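Local coordinates for DNA polymerase (Bacillus phage phi29, PDB 2PY5), which replicates the viral genome by protein-primed, strand-displacing DNA synthesis with high processivity, and carries a 3'-5' exonuclease activity that degrades DNA, at residues 453-461 with 494-502; 295-303 with 442-452. The protein carries 2 engineered substitutions. All coordinates share one frame; numbering follows the deposited sequence.

Interaction 1. Residues 453-461 with 494-502; sequences IYCDTDSIH and YLRQKTYIQ. With EDO (1,2-ethanediol), chain U.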
loop_
_atom_site.group_PDB
_atom_site.type_symbol
_atom_site.label_atom_id
_atom_site.label_comp_id
_atom_site.label_asym_id
_atom_site.label_seq_id
_atom_site.Cartn_x
_atom_site.Cartn_y
_atom_site.Cartn_z
ATOM N N ILE F 453 13.972 -21.161 -1.824
ATOM C CA ILE F 453 12.843 -21.490 -0.963
ATOM C C ILE F 453 11.611 -20.664 -1.324
ATOM O O ILE F 453 10.510 -21.209 -1.494
ATOM C CB ILE F 453 13.158 -21.203 0.533
ATOM C CG1 ILE F 453 14.381 -21.972 1.019
ATOM C CG2 ILE F 453 11.938 -21.560 1.424
ATOM C CD1 ILE F 453 14.948 -21.422 2.371
ATOM N N TYR F 454 11.803 -19.347 -1.436
ATOM C CA TYR F 454 10.694 -18.397 -1.380
ATOM C C TYR F 454 11.101 -17.077 -1.995
ATOM O O TYR F 454 12.230 -16.649 -1.812
ATOM C CB TYR F 454 10.335 -18.187 0.099
ATOM C CG TYR F 454 9.243 -17.195 0.403
ATOM C CD1 TYR F 454 7.926 -17.470 0.105
ATOM C CD2 TYR F 454 9.530 -15.957 0.971
ATOM C CE1 TYR F 454 6.911 -16.558 0.375
ATOM C CE2 TYR F 454 8.519 -15.055 1.270
ATOM C CZ TYR F 454 7.222 -15.347 0.969
ATOM O OH TYR F 454 6.204 -14.443 1.236
ATOM N N CYS F 455 10.181 -16.454 -2.722
ATOM C CA CYS F 455 10.350 -15.092 -3.219
ATOM C C CYS F 455 9.193 -14.240 -2.746
ATOM O O CYS F 455 8.052 -14.697 -2.740
ATOM C CB CYS F 455 10.305 -15.075 -4.746
ATOM S SG CYS F 455 11.571 -16.067 -5.557
ATOM N N ASP F 456 9.482 -12.992 -2.404
ATOM C CA ASP F 456 8.422 -12.014 -2.214
ATOM C C ASP F 456 8.834 -10.636 -2.692
ATOM O O ASP F 456 9.451 -9.871 -1.946
ATOM C CB ASP F 456 7.963 -11.919 -0.768
ATOM C CG ASP F 456 6.765 -10.969 -0.606
ATOM O OD1 ASP F 456 6.169 -10.579 -1.651
ATOM O OD2 ASP F 456 6.405 -10.614 0.542
ATOM N N THR F 457 8.483 -10.358 -3.944
ATOM C CA THR F 457 8.549 -9.037 -4.559
ATOM C C THR F 457 9.955 -8.595 -4.842
ATOM O O THR F 457 10.332 -8.523 -6.006
ATOM C CB THR F 457 7.767 -7.971 -3.771
ATOM O OG1 THR F 457 6.418 -8.400 -3.648
ATOM C CG2 THR F 457 7.789 -6.616 -4.512
ATOM N N ASP F 458 10.717 -8.304 -3.785
ATOM C CA ASP F 458 12.100 -7.819 -3.899
ATOM C C ASP F 458 13.054 -8.705 -3.123
ATOM O O ASP F 458 14.198 -8.343 -2.939
ATOM C CB ASP F 458 12.223 -6.358 -3.380
ATOM C CG ASP F 458 11.719 -6.172 -1.969
ATOM O OD1 ASP F 458 11.626 -5.001 -1.507
ATOM O OD2 ASP F 458 11.382 -7.183 -1.318
ATOM N N SER F 459 12.607 -9.887 -2.697
ATOM C CA SER F 459 13.422 -10.684 -1.801
ATOM C C SER F 459 13.433 -12.127 -2.229
ATOM O O SER F 459 12.439 -12.651 -2.707
ATOM C CB SER F 459 12.919 -10.582 -0.376
ATOM O OG SER F 459 12.917 -9.235 0.067
ATOM N N ILE F 460 14.594 -12.749 -2.085
ATOM C CA ILE F 460 14.720 -14.193 -2.305
ATOM C C ILE F 460 15.332 -14.842 -1.061
ATOM O O ILE F 460 16.249 -14.318 -0.444
ATOM C CB ILE F 460 15.541 -14.560 -3.564
ATOM C CG1 ILE F 460 16.985 -14.052 -3.490
ATOM C CG2 ILE F 460 14.822 -14.013 -4.813
ATOM C CD1 ILE F 460 17.823 -14.459 -4.710
ATOM N N HIS F 461 14.786 -15.992 -0.698
ATOM C CA HIS F 461 15.207 -16.736 0.483
ATOM C C HIS F 461 15.789 -18.051 -0.003
ATOM O O HIS F 461 15.120 -18.769 -0.758
ATOM C CB HIS F 461 14.004 -17.051 1.374
ATOM C CG HIS F 461 13.282 -15.849 1.909
ATOM N ND1 HIS F 461 12.659 -15.858 3.139
ATOM C CD2 HIS F 461 13.054 -14.622 1.383
ATOM C CE1 HIS F 461 12.088 -14.688 3.349
ATOM N NE2 HIS F 461 12.311 -13.914 2.300
ATOM N N TYR F 494 8.119 -22.330 6.460
ATOM C CA TYR F 494 7.289 -21.612 5.500
ATOM C C TYR F 494 6.037 -22.443 5.243
ATOM O O TYR F 494 6.115 -23.600 4.830
ATOM C CB TYR F 494 8.033 -21.407 4.172
ATOM C CG TYR F 494 9.264 -20.534 4.266
ATOM C CD1 TYR F 494 10.456 -21.032 4.806
ATOM C CD2 TYR F 494 9.240 -19.222 3.822
ATOM C CE1 TYR F 494 11.606 -20.219 4.887
ATOM C CE2 TYR F 494 10.374 -18.415 3.887
ATOM C CZ TYR F 494 11.542 -18.919 4.437
ATOM O OH TYR F 494 12.662 -18.134 4.521
ATOM N N LEU F 495 4.878 -21.867 5.525
ATOM C CA LEU F 495 3.618 -22.597 5.377
ATOM C C LEU F 495 2.929 -22.265 4.065
ATOM O O LEU F 495 2.403 -23.153 3.392
ATOM C CB LEU F 495 2.690 -22.261 6.536
ATOM C CG LEU F 495 3.200 -22.549 7.939
ATOM C CD1 LEU F 495 2.169 -22.110 8.967
ATOM C CD2 LEU F 495 3.584 -24.024 8.138
ATOM N N ARG F 496 2.900 -20.975 3.741
ATOM C CA ARG F 496 2.238 -20.437 2.543
ATOM C C ARG F 496 2.966 -19.184 2.101
ATOM O O ARG F 496 3.834 -18.670 2.824
ATOM C CB ARG F 496 0.789 -20.049 2.872
ATOM C CG ARG F 496 -0.076 -21.145 3.454
ATOM C CD ARG F 496 -0.502 -22.103 2.366
ATOM N NE ARG F 496 -1.479 -23.078 2.837
ATOM C CZ ARG F 496 -1.188 -24.289 3.299
ATOM N NH1 ARG F 496 0.066 -24.709 3.374
ATOM N NH2 ARG F 496 -2.165 -25.100 3.691
ATOM N N GLN F 497 2.584 -18.659 0.936
ATOM C CA GLN F 497 2.998 -17.317 0.534
ATOM C C GLN F 497 2.722 -16.360 1.689
ATOM O O GLN F 497 1.661 -16.433 2.330
ATOM C CB GLN F 497 2.241 -16.842 -0.721
ATOM C CG GLN F 497 2.634 -17.565 -1.993
ATOM C CD GLN F 497 1.584 -17.487 -3.105
ATOM O OE1 GLN F 497 1.924 -17.345 -4.287
ATOM N NE2 GLN F 497 0.307 -17.614 -2.736
ATOM N N LYS F 498 3.692 -15.493 1.975
ATOM C CA LYS F 498 3.578 -14.477 3.020
ATOM C C LYS F 498 3.327 -15.026 4.418
ATOM O O LYS F 498 2.867 -14.288 5.276
ATOM C CB LYS F 498 2.503 -13.439 2.651
ATOM C CG LYS F 498 2.840 -12.691 1.367
ATOM C CD LYS F 498 1.879 -11.575 1.090
ATOM C CE LYS F 498 2.240 -10.857 -0.196
ATOM N NZ LYS F 498 3.554 -10.148 -0.127
ATOM N N THR F 499 3.653 -16.299 4.653
ATOM C CA THR F 499 3.358 -16.958 5.921
ATOM C C THR F 499 4.536 -17.851 6.329
ATOM O O THR F 499 4.625 -19.002 5.909
ATOM C CB THR F 499 2.072 -17.801 5.837
ATOM O OG1 THR F 499 1.011 -16.992 5.298
ATOM C CG2 THR F 499 1.657 -18.324 7.199
ATOM N N TYR F 500 5.447 -17.295 7.120
ATOM C CA TYR F 500 6.643 -18.012 7.531
ATOM C C TYR F 500 7.202 -17.454 8.839
ATOM O O TYR F 500 6.843 -16.365 9.270
ATOM C CB TYR F 500 7.717 -17.957 6.428
ATOM C CG TYR F 500 8.291 -16.589 6.172
ATOM C CD1 TYR F 500 9.401 -16.176 6.863
ATOM C CD2 TYR F 500 7.729 -15.718 5.245
ATOM C CE1 TYR F 500 9.962 -14.941 6.652
ATOM C CE2 TYR F 500 8.294 -14.460 5.040
ATOM C CZ TYR F 500 9.411 -14.101 5.756
ATOM O OH TYR F 500 10.037 -12.868 5.605
ATOM N N ILE F 501 8.068 -18.245 9.465
ATOM C CA ILE F 501 8.821 -17.822 10.634
ATOM C C ILE F 501 10.293 -18.123 10.401
ATOM O O ILE F 501 10.643 -19.041 9.646
ATOM C CB ILE F 501 8.341 -18.490 11.955
ATOM C CG1 ILE F 501 8.393 -20.026 11.888
ATOM C CG2 ILE F 501 6.925 -18.038 12.290
ATOM C CD1 ILE F 501 7.895 -20.734 13.137
ATOM N N GLN F 502 11.147 -17.330 11.043
ATOM C CA GLN F 502 12.592 -17.577 11.044
ATOM C C GLN F 502 13.190 -17.292 12.400
ATOM O O GLN F 502 12.739 -16.389 13.106
ATOM C CB GLN F 502 13.291 -16.663 10.036
ATOM C CG GLN F 502 12.830 -16.837 8.589
ATOM C CD GLN F 502 13.361 -15.766 7.676
ATOM O OE1 GLN F 502 13.656 -14.649 8.110
ATOM N NE2 GLN F 502 13.445 -16.084 6.383
HETATM C C1 EDO U . 8.354 -6.990 -0.306
HETATM O O1 EDO U . 7.362 -5.985 -0.073
HETATM C C2 EDO U . 9.246 -7.176 0.921
HETATM O O2 EDO U . 9.676 -8.543 1.076
HETATM O O HOH W 1 4.976 -8.422 1.351
#

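Interaction 2. Residues 295-303 with 442-452; sequences KEGYIPTIQ and ITAAQACYDRI. With EDO (1,2-ethanediol), chain J; EDO (1,2-ethanediol), chain X.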
loop_
_atom_site.group_PDB
_atom_site.type_symbol
_atom_site.label_atom_id
_atom_site.label_comp_id
_atom_site.label_asym_id
_atom_site.label_seq_id
_atom_site.Cartn_x
_atom_site.Cartn_y
_atom_site.Cartn_z
ATOM N N LYS F 295 8.301 -26.089 -17.508
ATOM C CA LYS F 295 9.481 -26.917 -17.785
ATOM C C LYS F 295 10.102 -27.413 -16.490
ATOM O O LYS F 295 10.134 -26.691 -15.490
ATOM C CB LYS F 295 10.507 -26.127 -18.591
ATOM C CG LYS F 295 10.099 -25.854 -19.995
ATOM C CD LYS F 295 11.138 -25.023 -20.691
ATOM C CE LYS F 295 10.656 -24.575 -22.034
ATOM N NZ LYS F 295 11.594 -23.626 -22.696
ATOM N N GLU F 296 10.606 -28.645 -16.492
ATOM C CA GLU F 296 11.263 -29.162 -15.296
ATOM C C GLU F 296 12.489 -28.277 -15.015
ATOM O O GLU F 296 13.174 -27.815 -15.938
ATOM C CB GLU F 296 11.644 -30.647 -15.442
ATOM C CG GLU F 296 10.438 -31.635 -15.648
ATOM C CD GLU F 296 9.512 -31.786 -14.419
ATOM O OE1 GLU F 296 10.002 -32.190 -13.344
ATOM O OE2 GLU F 296 8.283 -31.511 -14.540
ATOM N N GLY F 297 12.701 -27.957 -13.747
ATOM C CA GLY F 297 13.829 -27.129 -13.351
ATOM C C GLY F 297 13.585 -25.630 -13.349
ATOM O O GLY F 297 14.502 -24.857 -13.088
ATOM N N TYR F 298 12.351 -25.223 -13.643
ATOM C CA TYR F 298 12.011 -23.813 -13.751
ATOM C C TYR F 298 10.919 -23.404 -12.745
ATOM O O TYR F 298 10.006 -24.187 -12.407
ATOM C CB TYR F 298 11.553 -23.496 -15.169
ATOM C CG TYR F 298 12.673 -23.172 -16.149
ATOM C CD1 TYR F 298 13.179 -24.137 -17.020
ATOM C CD2 TYR F 298 13.205 -21.901 -16.211
ATOM C CE1 TYR F 298 14.209 -23.805 -17.937
ATOM C CE2 TYR F 298 14.225 -21.567 -17.115
ATOM C CZ TYR F 298 14.705 -22.516 -17.978
ATOM O OH TYR F 298 15.713 -22.166 -18.873
ATOM N N ILE F 299 11.066 -22.185 -12.259
ATOM C CA ILE F 299 10.088 -21.543 -11.383
ATOM C C ILE F 299 8.887 -21.106 -12.212
ATOM O O ILE F 299 9.043 -20.522 -13.288
ATOM C CB ILE F 299 10.719 -20.290 -10.712
ATOM C CG1 ILE F 299 11.878 -20.683 -9.805
ATOM C CG2 ILE F 299 9.667 -19.467 -9.936
ATOM C CD1 ILE F 299 12.670 -19.455 -9.285
ATOM N N PRO F 300 7.661 -21.347 -11.712
ATOM C CA PRO F 300 6.501 -20.854 -12.429
ATOM C C PRO F 300 6.329 -19.347 -12.332
ATOM O O PRO F 300 6.642 -18.745 -11.299
ATOM C CB PRO F 300 5.337 -21.566 -11.726
ATOM C CG PRO F 300 5.810 -21.679 -10.328
ATOM C CD PRO F 300 7.273 -22.027 -10.458
ATOM N N THR F 301 5.847 -18.756 -13.415
ATOM C CA THR F 301 5.700 -17.320 -13.538
ATOM C C THR F 301 4.297 -16.867 -13.975
ATOM O O THR F 301 4.031 -15.677 -13.992
ATOM C CB THR F 301 6.759 -16.750 -14.513
ATOM O OG1 THR F 301 6.455 -17.137 -15.864
ATOM C CG2 THR F 301 8.174 -17.249 -14.149
ATOM N N ILE F 302 3.402 -17.806 -14.288
ATOM C CA ILE F 302 2.050 -17.452 -14.735
ATOM C C ILE F 302 1.074 -17.581 -13.576
ATOM O O ILE F 302 0.947 -18.642 -12.964
ATOM C CB ILE F 302 1.563 -18.356 -15.867
ATOM C CG1 ILE F 302 2.471 -18.238 -17.088
ATOM C CG2 ILE F 302 0.102 -18.003 -16.246
ATOM C CD1 ILE F 302 2.161 -19.302 -18.181
ATOM N N GLN F 303 0.385 -16.479 -13.305
ATOM C CA GLN F 303 -0.666 -16.429 -12.303
ATOM C C GLN F 303 -1.903 -15.932 -13.018
ATOM O O GLN F 303 -1.855 -14.886 -13.653
ATOM C CB GLN F 303 -0.268 -15.452 -11.199
ATOM C CG GLN F 303 -1.160 -15.461 -9.982
ATOM C CD GLN F 303 -0.704 -14.454 -8.948
ATOM O OE1 GLN F 303 -0.764 -13.249 -9.174
ATOM N NE2 GLN F 303 -0.242 -14.942 -7.808
ATOM N N ILE F 442 12.677 -12.907 -10.315
ATOM C CA ILE F 442 12.545 -14.237 -10.908
ATOM C C ILE F 442 13.874 -14.725 -11.476
ATOM O O ILE F 442 14.241 -15.900 -11.295
ATOM C CB ILE F 442 11.447 -14.265 -11.982
ATOM C CG1 ILE F 442 10.094 -13.996 -11.339
ATOM C CG2 ILE F 442 11.469 -15.593 -12.737
ATOM C CD1 ILE F 442 8.982 -13.668 -12.327
ATOM N N THR F 443 14.617 -13.852 -12.158
ATOM C CA THR F 443 15.870 -14.292 -12.777
ATOM C C THR F 443 16.938 -14.659 -11.728
ATOM O O THR F 443 17.665 -15.634 -11.913
ATOM C CB THR F 443 16.412 -13.274 -13.802
ATOM O OG1 THR F 443 16.647 -12.018 -13.181
ATOM C CG2 THR F 443 15.435 -13.097 -14.952
ATOM N N ALA F 444 16.989 -13.908 -10.627
ATOM C CA ALA F 444 17.927 -14.229 -9.547
ATOM C C ALA F 444 17.515 -15.523 -8.866
ATOM O O ALA F 444 18.337 -16.391 -8.635
ATOM C CB ALA F 444 18.017 -13.099 -8.545
ATOM N N ALA F 445 16.233 -15.672 -8.577
ATOM C CA ALA F 445 15.748 -16.920 -7.991
ATOM C C ALA F 445 16.043 -18.127 -8.869
ATOM O O ALA F 445 16.462 -19.181 -8.384
ATOM C CB ALA F 445 14.243 -16.835 -7.722
ATOM N N GLN F 446 15.802 -17.971 -10.167
ATOM C CA GLN F 446 16.031 -19.042 -11.120
ATOM C C GLN F 446 17.516 -19.417 -11.202
ATOM O O GLN F 446 17.868 -20.589 -11.289
ATOM C CB GLN F 446 15.507 -18.657 -12.495
ATOM C CG GLN F 446 15.597 -19.750 -13.533
ATOM C CD GLN F 446 14.785 -20.972 -13.163
ATOM O OE1 GLN F 446 13.585 -20.856 -12.875
ATOM N NE2 GLN F 446 15.413 -22.144 -13.175
ATOM N N ALA F 447 18.378 -18.404 -11.142
ATOM C CA ALA F 447 19.828 -18.635 -11.110
ATOM C C ALA F 447 20.247 -19.459 -9.904
ATOM O O ALA F 447 21.273 -20.165 -9.944
ATOM C CB ALA F 447 20.560 -17.312 -11.104
ATOM N N CYS F 448 19.464 -19.336 -8.821
ATOM C CA CYS F 448 19.700 -20.044 -7.567
ATOM C C CYS F 448 18.695 -21.169 -7.352
ATOM O O CYS F 448 18.360 -21.494 -6.205
ATOM C CB CYS F 448 19.608 -19.054 -6.404
ATOM S SG CYS F 448 20.786 -17.679 -6.493
ATOM N N TYR F 449 18.205 -21.761 -8.442
ATOM C CA TYR F 449 17.116 -22.730 -8.360
ATOM C C TYR F 449 17.356 -23.873 -7.384
ATOM O O TYR F 449 16.417 -24.326 -6.730
ATOM C CB TYR F 449 16.789 -23.297 -9.747
ATOM C CG TYR F 449 15.577 -24.199 -9.753
ATOM C CD1 TYR F 449 14.292 -23.665 -9.725
ATOM C CD2 TYR F 449 15.716 -25.577 -9.769
ATOM C CE1 TYR F 449 13.169 -24.477 -9.718
ATOM C CE2 TYR F 449 14.593 -26.407 -9.776
ATOM C CZ TYR F 449 13.324 -25.846 -9.743
ATOM O OH TYR F 449 12.206 -26.656 -9.743
ATOM N N ASP F 450 18.604 -24.342 -7.287
ATOM C CA ASP F 450 18.932 -25.471 -6.402
ATOM C C ASP F 450 18.763 -25.178 -4.904
ATOM O O ASP F 450 18.723 -26.102 -4.096
ATOM C CB ASP F 450 20.345 -26.015 -6.691
ATOM C CG ASP F 450 21.457 -24.958 -6.546
ATOM O OD1 ASP F 450 22.636 -25.326 -6.754
ATOM O OD2 ASP F 450 21.190 -23.785 -6.252
ATOM N N ARG F 451 18.665 -23.891 -4.561
ATOM C CA ARG F 451 18.589 -23.446 -3.166
ATOM C C ARG F 451 17.360 -22.586 -2.875
ATOM O O ARG F 451 17.142 -22.213 -1.742
ATOM C CB ARG F 451 19.861 -22.669 -2.820
ATOM C CG ARG F 451 21.123 -23.538 -2.821
ATOM C CD ARG F 451 22.377 -22.681 -2.684
ATOM N NE ARG F 451 22.381 -21.908 -1.440
ATOM C CZ ARG F 451 23.328 -21.043 -1.084
ATOM N NH1 ARG F 451 24.368 -20.822 -1.882
ATOM N NH2 ARG F 451 23.229 -20.394 0.069
ATOM N N ILE F 452 16.556 -22.280 -3.891
ATOM C CA ILE F 452 15.461 -21.327 -3.719
ATOM C C ILE F 452 14.316 -21.898 -2.880
ATOM O O ILE F 452 13.776 -22.968 -3.176
ATOM C CB ILE F 452 14.930 -20.788 -5.071
ATOM C CG1 ILE F 452 13.993 -19.601 -4.857
ATOM C CG2 ILE F 452 14.217 -21.907 -5.891
ATOM C CD1 ILE F 452 14.667 -18.346 -4.286
HETATM C C1 EDO J . 8.838 -27.891 -11.657
HETATM O O1 EDO J . 9.943 -27.243 -12.306
HETATM C C2 EDO J . 8.346 -29.066 -12.495
HETATM O O2 EDO J . 7.480 -28.636 -13.558
HETATM C C1 EDO X . 17.129 -17.306 -16.140
HETATM O O1 EDO X . 17.364 -18.549 -16.813
HETATM C C2 EDO X . 18.450 -16.674 -15.710
HETATM O O2 EDO X . 18.565 -16.571 -14.276
HETATM O O HOH W 2 9.614 -25.309 -9.884
#

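Interaction 1. Residues 453-461 with 494-502
Tyr454, first residue of the YCDTD motif in the polymerase palm, points its phenol at the type II turn from Arg496 to Thr499, and Lys498 N donates to Tyr454 OH (2.8 Å) in a bent bond of 137°. The ring gets there with CG anti to the backbone N (chi1 178°), and the rings of Tyr494 and Tyr500 lie oblique to it on one side of its plane. At its edge, Tyr454 CD2 sits over the centre of the His461 imidazole, whose edge meets the face of Tyr500 with planes at 87°. These four rings form an aromatic cluster, and Ile453 CG2 lies over one face of Tyr494 in a CH-pi contact, 3.8 Å from the ring centroid. Lys498 NZ makes a salt bridge to the catalytic-magnesium ligand Asp456 at OD2 (3.0 Å) and shares a water with it, while Thr231 OG1 hydrogen-bonds Asp456 OD1. Lys498 and Tyr500 are probably involved in binding template-primer DNA. A classic beta bulge in hairpin 452-463 sets Ile453 and Tyr454 opposite His461, and within the cluster His461 ND1 and Tyr494 OH share a nearly straight hydrogen bond (2.7 Å), the same hydroxyl accepting from Gln502 NE2 at 2.9 Å.

Interaction 2. Residues 295-303 with 442-452
Opposite the last turn of helix 427-447, residues 295-303 run as an irregular loop that opens with a type II turn from Lys295 to Tyr298 and brings the CA of Ile299 within 6.5 Å of the CA of Gln446. The side-chain amide of Gln446 reads this backbone on both of its ends. Its NE2 donates to Gly297 O (2.9 Å), while its OE1 accepts from Ile299 N in an almost straight bond (173°); each donor lies in the plane of the carbonyl it meets. The Gln446 side chain is bent at chi2 (61°), which turns the amide back to the loop and beside the ring of Tyr298, with Gln446 CD 3.6 Å from Tyr298 CD2. Gly297 O has a second neighbour in Tyr449, whose ring lies beneath it, the oxygen 3.3 Å above the plane and over its centre. Within the polymerization region, the loop between strands 283-294 and 324-329 is thus fastened to the C-terminal end of a long helix that backs the palm sheet. Ile299 supplies the apolar part. Its CG1 meets the edge of the Tyr449 ring, and its CD1 presses on Ala445 CB at 3.4 Å, tighter than usual for two carbons. Further along, Thr301 CG2 packs against Ile442 CG2, with His339 of helix 330-339 touching both residues. Tyr298 OH is hydrogen-bonded to Glu338 of that helix. At the turn, a water donates to Tyr298 O (2.8 Å) and lies in the plane of the Tyr449 ring, 2.9 Å from Tyr449 OH.

How the interactions relate
From the N terminus, the chain first reaches residues 295-303; after 138 intervening residues the end of helix 427-447 returns to them and closes interaction 2. Residue 452 leads directly into 453, so interaction 1 opens at 453-461 and closes at 494-502, 33 residues beyond its first segment; the two stand in series, neither nested nor crossed. They also touch: Ala445 CB of the helix packs on Cys455 SG (3.5 Å), and Ile452 CD1, at the start of strand 452-456, lies 4.0 Å from Ile460 CB. Interaction 2 fastens the loop after strand 283-294 to the helix, while interaction 1 ties the YCDTD hairpin to the hairpin of strands 491-496 and 499-509 within the palm sheet.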